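Local coordinates for protein putative O-acetylhomoserine (Thiol)-lyase (Campylobacter jejuni, PDB 4OC9) that probably uses pyridoxal 5'-phosphate to make homocysteine from O-acetylhomoserine and sulfide, at residues N328-K331 with K336-A339; G13-D18 with I23-Y28; K236-P241 with S259-I264. All coordinates share one frame; numbering follows the deposited sequence.

Contact 1. Residues N328-K331 with K336-A339; sequences NLFK and KNFA
Phe330 comes off helix 327-333 and drives its ring into the backbone turn at Asn337 to Ala339, and this is the tightly packed half of the contact. Its CE1 atom lies 3.6 Å from Ala339 CB, an apolar touch that approaches the ring obliquely. The same CE1 is also 3.6 Å from the carbonyl O of Phe338, which sits at the ring edge, close to the ring plane, where the polarised C-H bonds can favour an oxygen. With CG anti to the backbone N (chi1 165°), the ring is carried off the helix toward the loop. Phe334 and Ile161 add to the packing around it, and Tyr318 lies against Ala339.

In the fold, the loop after helix 327-333 folds back against that helix: the chain turns through Asn337, whose phi and psi are both positive, and runs on into strand 342-346 of the five-stranded mixed sheet.

Asn337 OD1 is shared by the two halves. On the packed side it comes to 3.2 Å from Phe330 CE2, the two side chains crossing at about a right angle. On the exposed, polar side Lys331 bends at chi2 (-63°), and its NZ donates to the same OD1 over 3.0 Å. The lysine nitrogen stands above the amide carbonyl plane, 42° out of it, rather than on a lone pair. Water 1 takes a further bond from Lys331 NZ at 2.7 Å and a weak one from Asn337 ND2, bridging the two exposed side chains.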
ATOM      1  N   ASN D 328     -41.108  -7.098 -13.826  1.00 16.66           N
ATOM      2  CA  ASN D 328     -41.090  -7.311 -15.291  1.00 16.37           C
ATOM      3  C   ASN D 328     -39.862  -6.680 -15.954  1.00 15.55           C
ATOM      4  O   ASN D 328     -39.258  -7.267 -16.843  1.00 14.22           O
ATOM      5  CB  ASN D 328     -42.362  -6.800 -15.952  1.00 15.50           C
ATOM      6  CG  ASN D 328     -43.552  -7.681 -15.663  1.00 16.05           C
ATOM      7  OD1 ASN D 328     -43.408  -8.866 -15.352  1.00 15.10           O
ATOM      8  ND2 ASN D 328     -44.744  -7.119 -15.801  1.00 16.79           N
ATOM      9  N   LEU D 329     -39.506  -5.475 -15.520  1.00 16.16           N
ATOM     10  CA  LEU D 329     -38.312  -4.801 -16.042  1.00 16.76           C
ATOM     11  C   LEU D 329     -37.075  -5.635 -15.635  1.00 15.83           C
ATOM     12  O   LEU D 329     -36.103  -5.718 -16.387  1.00 14.71           O
ATOM     13  CB  LEU D 329     -38.216  -3.369 -15.525  1.00 18.23           C
ATOM     14  CG  LEU D 329     -39.284  -2.458 -16.130  1.00 18.84           C
ATOM     15  CD1 LEU D 329     -39.425  -1.121 -15.440  1.00 18.86           C
ATOM     16  CD2 LEU D 329     -38.951  -2.266 -17.604  1.00 21.06           C
ATOM     17  N   PHE D 330     -37.123  -6.234 -14.448  1.00 13.28           N
ATOM     18  CA  PHE D 330     -36.028  -7.058 -13.978  1.00 12.45           C
ATOM     19  C   PHE D 330     -35.845  -8.235 -14.914  1.00 13.07           C
ATOM     20  O   PHE D 330     -34.749  -8.485 -15.396  1.00 11.81           O
ATOM     21  CB  PHE D 330     -36.280  -7.527 -12.540  1.00 11.69           C
ATOM     22  CG  PHE D 330     -35.383  -8.646 -12.109  1.00 10.27           C
ATOM     23  CD1 PHE D 330     -34.039  -8.451 -11.930  1.00 10.25           C
ATOM     24  CD2 PHE D 330     -35.915  -9.884 -11.799  1.00 10.60           C
ATOM     25  CE1 PHE D 330     -33.216  -9.494 -11.500  1.00 10.37           C
ATOM     26  CE2 PHE D 330     -35.110 -10.923 -11.340  1.00  9.69           C
ATOM     27  CZ  PHE D 330     -33.765 -10.726 -11.193  1.00  9.70           C
ATOM     28  N   LYS D 331     -36.929  -8.962 -15.158  1.00 13.54           N
ATOM     29  CA  LYS D 331     -36.881 -10.116 -16.058  1.00 15.15           C
ATOM     30  C   LYS D 331     -36.452  -9.707 -17.464  1.00 15.49           C
ATOM     31  O   LYS D 331     -35.817 -10.462 -18.171  1.00 15.85           O
ATOM     32  CB  LYS D 331     -38.246 -10.826 -16.131  1.00 15.62           C
ATOM     33  CG  LYS D 331     -38.709 -11.522 -14.849  1.00 16.27           C
ATOM     34  CD  LYS D 331     -37.764 -12.656 -14.464  1.00 16.85           C
ATOM     35  CE  LYS D 331     -38.239 -13.385 -13.221  1.00 16.80           C
ATOM     36  NZ  LYS D 331     -37.399 -14.543 -12.860  1.00 17.06           N
ATOM     37  N   LYS D 336     -29.017 -13.082 -16.034  1.00 33.02           N
ATOM     38  CA  LYS D 336     -28.655 -14.129 -15.059  1.00 30.76           C
ATOM     39  C   LYS D 336     -29.576 -14.340 -13.826  1.00 26.21           C
ATOM     40  O   LYS D 336     -29.305 -15.099 -12.878  1.00 23.24           O
ATOM     41  CB  LYS D 336     -27.234 -13.889 -14.567  1.00 34.84           C
ATOM     42  CG  LYS D 336     -26.143 -14.224 -15.569  1.00 41.09           C
ATOM     43  CD  LYS D 336     -24.770 -14.050 -14.942  1.00 55.70           C
ATOM     44  CE  LYS D 336     -23.542 -14.521 -15.794  1.00 64.98           C
ATOM     45  NZ  LYS D 336     -23.483 -14.145 -17.242  1.00 70.66           N
ATOM     46  N   ASN D 337     -30.689 -13.661 -13.860  1.00 21.61           N
ATOM     47  CA  ASN D 337     -31.676 -13.727 -12.802  1.00 18.34           C
ATOM     48  C   ASN D 337     -31.156 -13.440 -11.375  1.00 17.40           C
ATOM     49  O   ASN D 337     -31.499 -14.137 -10.418  1.00 18.91           O
ATOM     50  CB  ASN D 337     -32.452 -15.038 -12.830  1.00 17.35           C
ATOM     51  CG  ASN D 337     -33.783 -14.922 -12.113  1.00 17.47           C
ATOM     52  OD1 ASN D 337     -34.516 -13.951 -12.307  1.00 13.80           O
ATOM     53  ND2 ASN D 337     -34.118 -15.924 -11.317  1.00 17.32           N
ATOM     54  N   PHE D 338     -30.225 -12.496 -11.266  1.00 15.90           N
ATOM     55  CA  PHE D 338     -29.644 -12.066  -9.998  1.00 14.82           C
ATOM     56  C   PHE D 338     -29.903 -10.583  -9.979  1.00 14.68           C
ATOM     57  O   PHE D 338     -29.725  -9.921 -10.979  1.00 17.41           O
ATOM     58  CB  PHE D 338     -28.151 -12.364  -9.867  1.00 14.73           C
ATOM     59  CG  PHE D 338     -27.801 -13.838  -9.806  1.00 15.41           C
ATOM     60  CD1 PHE D 338     -28.177 -14.603  -8.718  1.00 14.69           C
ATOM     61  CD2 PHE D 338     -26.948 -14.401 -10.745  1.00 15.87           C
ATOM     62  CE1 PHE D 338     -27.851 -15.937  -8.639  1.00 14.97           C
ATOM     63  CE2 PHE D 338     -26.580 -15.727 -10.657  1.00 15.71           C
ATOM     64  CZ  PHE D 338     -27.036 -16.498  -9.604  1.00 15.71           C
ATOM     65  N   ALA D 339     -30.308 -10.055  -8.838  1.00 14.60           N
ATOM     66  CA  ALA D 339     -30.635  -8.638  -8.720  1.00 13.92           C
ATOM     67  C   ALA D 339     -29.753  -7.794  -7.792  1.00 14.00           C
ATOM     68  O   ALA D 339     -30.150  -6.728  -7.303  1.00 13.59           O
ATOM     69  CB  ALA D 339     -32.069  -8.531  -8.279  1.00 13.99           C
TER
HETATM   70  O   HOH W   1     -36.674 -13.979 -10.297  1.00 23.06           O

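Contact 2. Residues G13-D18 with I23-Y28; sequences GAYNFD and ISVPIY
Ile23 meets two aromatic rings of the 13-18 segment through its backbone: its CA lies 4.0 Å from Phe17 CE1, at the edge of that ring, and its carbonyl O is 3.7 Å from Tyr15 CE2. At Ser24 the carbonyl O comes within 3.3 Å of Tyr15 OH, but the hydroxyl's hydrogen bond is with Ser22 O, just before the segment.

Val25 makes a CH-pi contact: its CG2 methyl sits over one face of the Tyr15 ring, 4.0 Å from the centroid and 14° off the normal. The opposite face of that ring is covered by the backbone N of Phe17, so the phenol is sandwiched between its own segment and the valine. Pro26 follows with CD 3.6 Å from Tyr15 CE1, near the hydroxyl end of the ring. Tyr28 closes the series: its OH is 2.5 Å from Asp18 OD2, the carboxylate oxygen lying at the ring edge.

The two segments run nearly at right angles (81°), with helices 60-73 and 276-309 of the same chain on some sides and neighbouring subunits on others. Ser24 N donates to Asn30 OD1 of the second subunit, and Leu364 of the third subunit packs on Phe17. It is an N-terminal arm without regular secondary structure, folded on itself at a subunit interface, as in the tetramers of the Cys/Met metabolism PLP-dependent family.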
ATOM      1  N   GLY D  13      -6.239  -9.360 -19.962  1.00 17.07           N
ATOM      2  CA  GLY D  13      -6.438  -8.233 -20.880  1.00 16.12           C
ATOM      3  C   GLY D  13      -5.849  -6.904 -20.397  1.00 18.62           C
ATOM      4  O   GLY D  13      -5.606  -6.701 -19.201  1.00 16.25           O
ATOM      5  N   ALA D  14      -5.579  -6.016 -21.360  1.00 19.05           N
ATOM      6  CA  ALA D  14      -5.028  -4.701 -21.097  1.00 20.90           C
ATOM      7  C   ALA D  14      -3.748  -4.686 -20.257  1.00 22.29           C
ATOM      8  O   ALA D  14      -3.430  -3.662 -19.684  1.00 25.78           O
ATOM      9  CB  ALA D  14      -6.084  -3.831 -20.443  1.00 21.08           C
ATOM     10  N   TYR D  15      -3.017  -5.795 -20.207  1.00 21.39           N
ATOM     11  CA  TYR D  15      -1.766  -5.909 -19.456  1.00 25.88           C
ATOM     12  C   TYR D  15      -0.909  -7.027 -20.105  1.00 32.40           C
ATOM     13  O   TYR D  15      -1.350  -8.158 -20.065  1.00 31.20           O
ATOM     14  CB  TYR D  15      -2.023  -6.193 -17.968  1.00 22.10           C
ATOM     15  CG  TYR D  15      -0.758  -6.521 -17.179  1.00 18.70           C
ATOM     16  CD1 TYR D  15       0.192  -5.538 -16.899  1.00 17.82           C
ATOM     17  CD2 TYR D  15      -0.558  -7.794 -16.634  1.00 17.55           C
ATOM     18  CE1 TYR D  15       1.342  -5.837 -16.184  1.00 16.91           C
ATOM     19  CE2 TYR D  15       0.580  -8.100 -15.904  1.00 16.55           C
ATOM     20  CZ  TYR D  15       1.519  -7.126 -15.668  1.00 15.46           C
ATOM     21  OH  TYR D  15       2.655  -7.431 -14.952  1.00 13.45           O
ATOM     22  N   ASN D  16       0.226  -6.637 -20.728  1.00 43.19           N
ATOM     23  CA  ASN D  16       1.291  -7.410 -21.467  1.00 62.15           C
ATOM     24  C   ASN D  16       2.374  -8.028 -20.731  1.00 63.54           C
ATOM     25  O   ASN D  16       3.040  -8.823 -21.337  1.00 76.43           O
ATOM     26  CB  ASN D  16       2.077  -6.408 -22.352  1.00 73.39           C
ATOM     27  CG  ASN D  16       3.082  -7.036 -23.261  1.00 93.98           C
ATOM     28  OD1 ASN D  16       4.293  -6.634 -23.320  1.00 97.67           O
ATOM     29  ND2 ASN D  16       2.627  -8.021 -23.962  1.00108.85           N
ATOM     30  N   PHE D  17       2.493  -7.760 -19.447  1.00 57.77           N
ATOM     31  CA  PHE D  17       3.613  -8.267 -18.658  1.00 48.99           C
ATOM     32  C   PHE D  17       4.787  -7.391 -19.082  1.00 45.26           C
ATOM     33  O   PHE D  17       5.181  -7.374 -20.259  1.00 52.88           O
ATOM     34  CB  PHE D  17       3.984  -9.730 -18.895  1.00 43.80           C
ATOM     35  CG  PHE D  17       2.846 -10.678 -18.709  1.00 40.78           C
ATOM     36  CD1 PHE D  17       2.370 -10.951 -17.456  1.00 38.13           C
ATOM     37  CD2 PHE D  17       2.292 -11.342 -19.789  1.00 44.45           C
ATOM     38  CE1 PHE D  17       1.304 -11.810 -17.277  1.00 41.64           C
ATOM     39  CE2 PHE D  17       1.234 -12.213 -19.623  1.00 45.38           C
ATOM     40  CZ  PHE D  17       0.733 -12.443 -18.362  1.00 44.43           C
ATOM     41  N   ASP D  18       5.322  -6.599 -18.173  1.00 43.31           N
ATOM     42  CA  ASP D  18       6.457  -5.773 -18.545  1.00 41.89           C
ATOM     43  C   ASP D  18       7.729  -6.669 -18.601  1.00 32.61           C
ATOM     44  O   ASP D  18       7.647  -7.884 -18.852  1.00 31.25           O
ATOM     45  CB  ASP D  18       6.560  -4.517 -17.678  1.00 50.40           C
ATOM     46  CG  ASP D  18       5.469  -3.491 -17.981  1.00 62.61           C
ATOM     47  OD1 ASP D  18       4.845  -3.521 -19.063  1.00 65.18           O
ATOM     48  OD2 ASP D  18       5.262  -2.613 -17.128  1.00 82.03           O
ATOM     49  N   ILE D  23       2.839 -11.737 -12.883  1.00 16.16           N
ATOM     50  CA  ILE D  23       1.475 -12.113 -13.247  1.00 15.91           C
ATOM     51  C   ILE D  23       0.510 -11.052 -12.773  1.00 15.71           C
ATOM     52  O   ILE D  23      -0.461 -10.729 -13.447  1.00 14.19           O
ATOM     53  CB  ILE D  23       1.118 -13.503 -12.714  1.00 16.18           C
ATOM     54  CG1 ILE D  23       2.007 -14.523 -13.422  1.00 16.01           C
ATOM     55  CG2 ILE D  23      -0.333 -13.825 -13.014  1.00 16.42           C
ATOM     56  CD1 ILE D  23       1.853 -15.909 -12.911  1.00 17.29           C
ATOM     57  N   SER D  24       0.791 -10.534 -11.590  1.00 16.59           N
ATOM     58  CA  SER D  24      -0.026  -9.486 -11.029  1.00 17.12           C
ATOM     59  C   SER D  24       0.432  -8.152 -11.606  1.00 16.45           C
ATOM     60  O   SER D  24       1.610  -7.987 -11.895  1.00 18.67           O
ATOM     61  CB  SER D  24       0.124  -9.420  -9.520  1.00 16.73           C
ATOM     62  OG  SER D  24      -0.633  -8.329  -9.032  1.00 16.23           O
ATOM     63  N   VAL D  25      -0.490  -7.210 -11.734  1.00 15.86           N
ATOM     64  CA  VAL D  25      -0.163  -5.899 -12.272  1.00 15.13           C
ATOM     65  C   VAL D  25       0.639  -5.146 -11.228  1.00 14.21           C
ATOM     66  O   VAL D  25       0.256  -5.058 -10.077  1.00 12.67           O
ATOM     67  CB  VAL D  25      -1.406  -5.081 -12.618  1.00 16.69           C
ATOM     68  CG1 VAL D  25      -1.021  -3.740 -13.201  1.00 16.67           C
ATOM     69  CG2 VAL D  25      -2.283  -5.827 -13.617  1.00 18.80           C
ATOM     70  N   PRO D  26       1.783  -4.595 -11.625  1.00 13.17           N
ATOM     71  CA  PRO D  26       2.548  -3.885 -10.636  1.00 13.51           C
ATOM     72  C   PRO D  26       1.866  -2.616 -10.177  1.00 13.66           C
ATOM     73  O   PRO D  26       1.078  -2.015 -10.923  1.00 13.17           O
ATOM     74  CB  PRO D  26       3.849  -3.514 -11.370  1.00 14.16           C
ATOM     75  CG  PRO D  26       3.853  -4.319 -12.630  1.00 14.05           C
ATOM     76  CD  PRO D  26       2.425  -4.605 -12.946  1.00 13.49           C
ATOM     77  N   ILE D  27       2.193  -2.213  -8.950  1.00 13.45           N
ATOM     78  CA  ILE D  27       1.632  -0.996  -8.380  1.00 12.76           C
ATOM     79  C   ILE D  27       2.634   0.131  -8.657  1.00 12.26           C
ATOM     80  O   ILE D  27       3.707   0.196  -8.027  1.00 11.79           O
ATOM     81  CB  ILE D  27       1.425  -1.078  -6.867  1.00 11.81           C
ATOM     82  CG1 ILE D  27       0.590  -2.300  -6.504  1.00 11.61           C
ATOM     83  CG2 ILE D  27       0.797   0.216  -6.387  1.00 11.28           C
ATOM     84  CD1 ILE D  27       0.494  -2.549  -5.001  1.00 11.21           C
ATOM     85  N   TYR D  28       2.275   1.000  -9.595  1.00 11.56           N
ATOM     86  CA  TYR D  28       3.114   2.125  -9.947  1.00 12.69           C
ATOM     87  C   TYR D  28       2.875   3.304  -8.975  1.00 12.81           C
ATOM     88  O   TYR D  28       2.217   4.284  -9.328  1.00 10.67           O
ATOM     89  CB  TYR D  28       2.928   2.530 -11.422  1.00 13.25           C
ATOM     90  CG  TYR D  28       3.443   1.461 -12.364  1.00 14.03           C
ATOM     91  CD1 TYR D  28       4.791   1.440 -12.749  1.00 13.90           C
ATOM     92  CD2 TYR D  28       2.608   0.443 -12.852  1.00 14.78           C
ATOM     93  CE1 TYR D  28       5.287   0.461 -13.589  1.00 13.89           C
ATOM     94  CE2 TYR D  28       3.105  -0.549 -13.693  1.00 14.33           C
ATOM     95  CZ  TYR D  28       4.447  -0.516 -14.062  1.00 14.88           C
ATOM     96  OH  TYR D  28       4.957  -1.468 -14.879  1.00 17.28           O
TER

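Contact 3. Residues K236-P241 with S259-I264; sequences KAFNTP and SIRVII
Ala237 and Arg261 meet methyl to guanidinium. The Ala237 CB lies over the centre of one guanidinium face, 3.7 Å from Arg261 CZ, a nonpolar cover on a flat cationic group. Phe238 makes the second van der Waals touch. Its CZ is 3.9 Å from Arg261 NE and lies at the guanidinium edge, near that group's plane, while CE1 rests 4.0 Å from Arg261 CB. The two side chains cross at about a right angle, with ring and guanidinium planes 84° apart, so this is no parallel stack. Arg261 leaves the helix with CG anti to its backbone N and kinks at chi3 (89°), which turns the guanidinium in beneath Ala237 as it passes the end of the phenyl ring.

The contact joins the loop between helices 225-229 and 257-270 to the second of these helices, one turn into it. Through Ser259, Val262 and Ile263 that helix also packs on strand 77-81, an outermost strand of the seven-stranded mixed sheet in the large PLP-binding domain of this family. Leu250, from the same long connection, touches both Phe238 and Arg261, and Ile257 and Asn94 also pack on the phenyl ring.

Hydrogen bonding runs beside this packing rather than across it. Arg261 NH2 donates to the backbone O of Asn94, so the cation has a polar partner while its face is covered by Ala237. Within the loop, Lys236 O accepts twice: Asn239 N reaches it at 2.8 Å, and Thr240 OG1 donates at 2.9 Å from the other face of the carbonyl plane. Those two bonds close the turn on which Ala237 and Phe238 sit.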
ATOM      1  N   LYS D 236     -20.703  21.775 -28.768  1.00 30.35           N
ATOM      2  CA  LYS D 236     -19.640  22.603 -29.370  1.00 35.61           C
ATOM      3  C   LYS D 236     -18.233  22.405 -28.797  1.00 35.79           C
ATOM      4  O   LYS D 236     -17.261  22.512 -29.545  1.00 30.11           O
ATOM      5  CB  LYS D 236     -20.072  24.056 -29.485  1.00 40.79           C
ATOM      6  CG  LYS D 236     -21.177  24.124 -30.527  1.00 46.23           C
ATOM      7  CD  LYS D 236     -21.812  25.467 -30.736  1.00 53.03           C
ATOM      8  CE  LYS D 236     -22.989  25.257 -31.682  1.00 60.75           C
ATOM      9  NZ  LYS D 236     -23.869  26.442 -31.849  1.00 66.73           N
ATOM     10  N   ALA D 237     -18.125  22.015 -27.527  1.00 35.07           N
ATOM     11  CA  ALA D 237     -16.811  21.785 -26.920  1.00 28.40           C
ATOM     12  C   ALA D 237     -16.044  20.718 -27.703  1.00 26.76           C
ATOM     13  O   ALA D 237     -14.821  20.744 -27.761  1.00 30.61           O
ATOM     14  CB  ALA D 237     -16.967  21.375 -25.480  1.00 27.36           C
ATOM     15  N   PHE D 238     -16.753  19.803 -28.344  1.00 23.48           N
ATOM     16  CA  PHE D 238     -16.109  18.738 -29.137  1.00 23.74           C
ATOM     17  C   PHE D 238     -15.990  19.056 -30.640  1.00 22.91           C
ATOM     18  O   PHE D 238     -15.538  18.228 -31.435  1.00 19.08           O
ATOM     19  CB  PHE D 238     -16.889  17.414 -28.965  1.00 24.21           C
ATOM     20  CG  PHE D 238     -16.883  16.886 -27.563  1.00 24.78           C
ATOM     21  CD1 PHE D 238     -15.851  16.058 -27.129  1.00 26.83           C
ATOM     22  CD2 PHE D 238     -17.877  17.228 -26.666  1.00 25.11           C
ATOM     23  CE1 PHE D 238     -15.820  15.572 -25.830  1.00 26.67           C
ATOM     24  CE2 PHE D 238     -17.845  16.750 -25.359  1.00 25.17           C
ATOM     25  CZ  PHE D 238     -16.825  15.922 -24.944  1.00 24.04           C
ATOM     26  N   ASN D 239     -16.325  20.285 -31.012  1.00 26.53           N
ATOM     27  CA  ASN D 239     -16.296  20.711 -32.422  1.00 28.47           C
ATOM     28  C   ASN D 239     -15.785  22.113 -32.666  1.00 28.48           C
ATOM     29  O   ASN D 239     -16.107  22.719 -33.673  1.00 27.42           O
ATOM     30  CB  ASN D 239     -17.741  20.602 -32.949  1.00 24.98           C
ATOM     31  CG  ASN D 239     -18.240  19.176 -32.961  1.00 23.51           C
ATOM     32  OD1 ASN D 239     -17.776  18.358 -33.760  1.00 24.32           O
ATOM     33  ND2 ASN D 239     -19.240  18.885 -32.129  1.00 22.74           N
ATOM     34  N   THR D 240     -15.004  22.642 -31.739  1.00 29.61           N
ATOM     35  CA  THR D 240     -14.488  23.977 -31.876  1.00 31.83           C
ATOM     36  C   THR D 240     -13.045  24.049 -31.433  1.00 32.82           C
ATOM     37  O   THR D 240     -12.686  23.404 -30.467  1.00 28.02           O
ATOM     38  CB  THR D 240     -15.251  24.928 -30.940  1.00 30.96           C
ATOM     39  OG1 THR D 240     -16.652  24.829 -31.168  1.00 30.48           O
ATOM     40  CG2 THR D 240     -14.827  26.387 -31.105  1.00 33.48           C
ATOM     41  N   PRO D 241     -12.227  24.877 -32.112  1.00 37.25           N
ATOM     42  CA  PRO D 241     -10.832  24.990 -31.700  1.00 40.25           C
ATOM     43  C   PRO D 241     -10.776  25.361 -30.221  1.00 42.20           C
ATOM     44  O   PRO D 241     -11.510  26.246 -29.782  1.00 40.37           O
ATOM     45  CB  PRO D 241     -10.295  26.135 -32.562  1.00 37.86           C
ATOM     46  CG  PRO D 241     -11.179  26.159 -33.751  1.00 38.14           C
ATOM     47  CD  PRO D 241     -12.536  25.740 -33.265  1.00 36.74           C
ATOM     48  N   SER D 259     -13.474  10.535 -23.714  1.00 15.37           N
ATOM     49  CA  SER D 259     -12.463  10.138 -22.736  1.00 16.76           C
ATOM     50  C   SER D 259     -11.236  11.069 -22.816  1.00 18.64           C
ATOM     51  O   SER D 259     -10.654  11.432 -21.789  1.00 18.06           O
ATOM     52  CB  SER D 259     -12.062   8.673 -22.926  1.00 16.65           C
ATOM     53  OG  SER D 259     -13.173   7.821 -22.685  1.00 17.69           O
ATOM     54  N   ILE D 260     -10.853  11.440 -24.033  1.00 19.21           N
ATOM     55  CA  ILE D 260      -9.711  12.330 -24.211  1.00 21.35           C
ATOM     56  C   ILE D 260      -9.942  13.635 -23.496  1.00 20.72           C
ATOM     57  O   ILE D 260      -9.049  14.132 -22.817  1.00 23.92           O
ATOM     58  CB  ILE D 260      -9.411  12.617 -25.697  1.00 22.09           C
ATOM     59  CG1 ILE D 260      -8.874  11.363 -26.400  1.00 25.00           C
ATOM     60  CG2 ILE D 260      -8.386  13.719 -25.850  1.00 24.49           C
ATOM     61  CD1 ILE D 260      -7.592  10.757 -25.821  1.00 26.17           C
ATOM     62  N   ARG D 261     -11.143  14.189 -23.609  1.00 19.43           N
ATOM     63  CA  ARG D 261     -11.382  15.450 -22.949  1.00 18.81           C
ATOM     64  C   ARG D 261     -11.315  15.262 -21.432  1.00 15.83           C
ATOM     65  O   ARG D 261     -10.782  16.090 -20.728  1.00 13.26           O
ATOM     66  CB  ARG D 261     -12.668  16.158 -23.444  1.00 21.75           C
ATOM     67  CG  ARG D 261     -12.647  17.617 -22.998  1.00 24.26           C
ATOM     68  CD  ARG D 261     -13.576  18.611 -23.724  1.00 26.46           C
ATOM     69  NE  ARG D 261     -14.897  18.755 -23.187  1.00 31.14           N
ATOM     70  CZ  ARG D 261     -15.357  19.797 -22.492  1.00 32.56           C
ATOM     71  NH1 ARG D 261     -14.674  20.923 -22.279  1.00 31.42           N
ATOM     72  NH2 ARG D 261     -16.600  19.732 -22.074  1.00 34.61           N
ATOM     73  N   VAL D 262     -11.845  14.153 -20.934  1.00 17.74           N
ATOM     74  CA  VAL D 262     -11.808  13.895 -19.496  1.00 16.65           C
ATOM     75  C   VAL D 262     -10.350  13.956 -19.002  1.00 15.90           C
ATOM     76  O   VAL D 262     -10.063  14.471 -17.918  1.00 15.53           O
ATOM     77  CB  VAL D 262     -12.383  12.510 -19.134  1.00 16.37           C
ATOM     78  CG1 VAL D 262     -12.184  12.224 -17.653  1.00 16.10           C
ATOM     79  CG2 VAL D 262     -13.850  12.400 -19.500  1.00 16.05           C
ATOM     80  N   ILE D 263      -9.443  13.421 -19.799  1.00 14.55           N
ATOM     81  CA  ILE D 263      -8.058  13.409 -19.422  1.00 15.24           C
ATOM     82  C   ILE D 263      -7.333  14.740 -19.557  1.00 17.31           C
ATOM     83  O   ILE D 263      -6.794  15.278 -18.562  1.00 20.10           O
ATOM     84  CB  ILE D 263      -7.259  12.388 -20.239  1.00 14.20           C
ATOM     85  CG1 ILE D 263      -7.754  10.974 -19.947  1.00 13.40           C
ATOM     86  CG2 ILE D 263      -5.789  12.492 -19.875  1.00 15.02           C
ATOM     87  CD1 ILE D 263      -7.083   9.890 -20.761  1.00 13.05           C
ATOM     88  N   ILE D 264      -7.299  15.262 -20.777  1.00 16.66           N
ATOM     89  CA  ILE D 264      -6.574  16.515 -21.041  1.00 15.38           C
ATOM     90  C   ILE D 264      -7.179  17.770 -20.405  1.00 15.48           C
ATOM     91  O   ILE D 264      -6.502  18.797 -20.296  1.00 12.72           O
ATOM     92  CB  ILE D 264      -6.352  16.749 -22.543  1.00 15.42           C
ATOM     93  CG1 ILE D 264      -7.660  17.093 -23.265  1.00 16.57           C
ATOM     94  CG2 ILE D 264      -5.635  15.550 -23.131  1.00 15.29           C
ATOM     95  CD1 ILE D 264      -7.468  17.429 -24.732  1.00 16.21           C
TER

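None of the three contacts touches another. Contact 1 and contact 3 lie on opposite sides of the chain's centre, about 37 Å apart between centres. Contact 2 is about 29 Å from contact 3 and 35 Å from contact 1, again centre to centre; nearest atoms of contacts 2 and 3 are about 14 Å apart. Only contact 2 is touched by other subunits. Helix 276-309 runs past two of them: Phe338 of contact 1 and Ser24, Val25 and Ile27 of contact 2 all lie on it. Lys206, which carries the pyridoxal phosphate in this crystal, lies just after strand 199-203 of the seven-stranded sheet; none of the six segments supplies a residue identified as binding the cofactor.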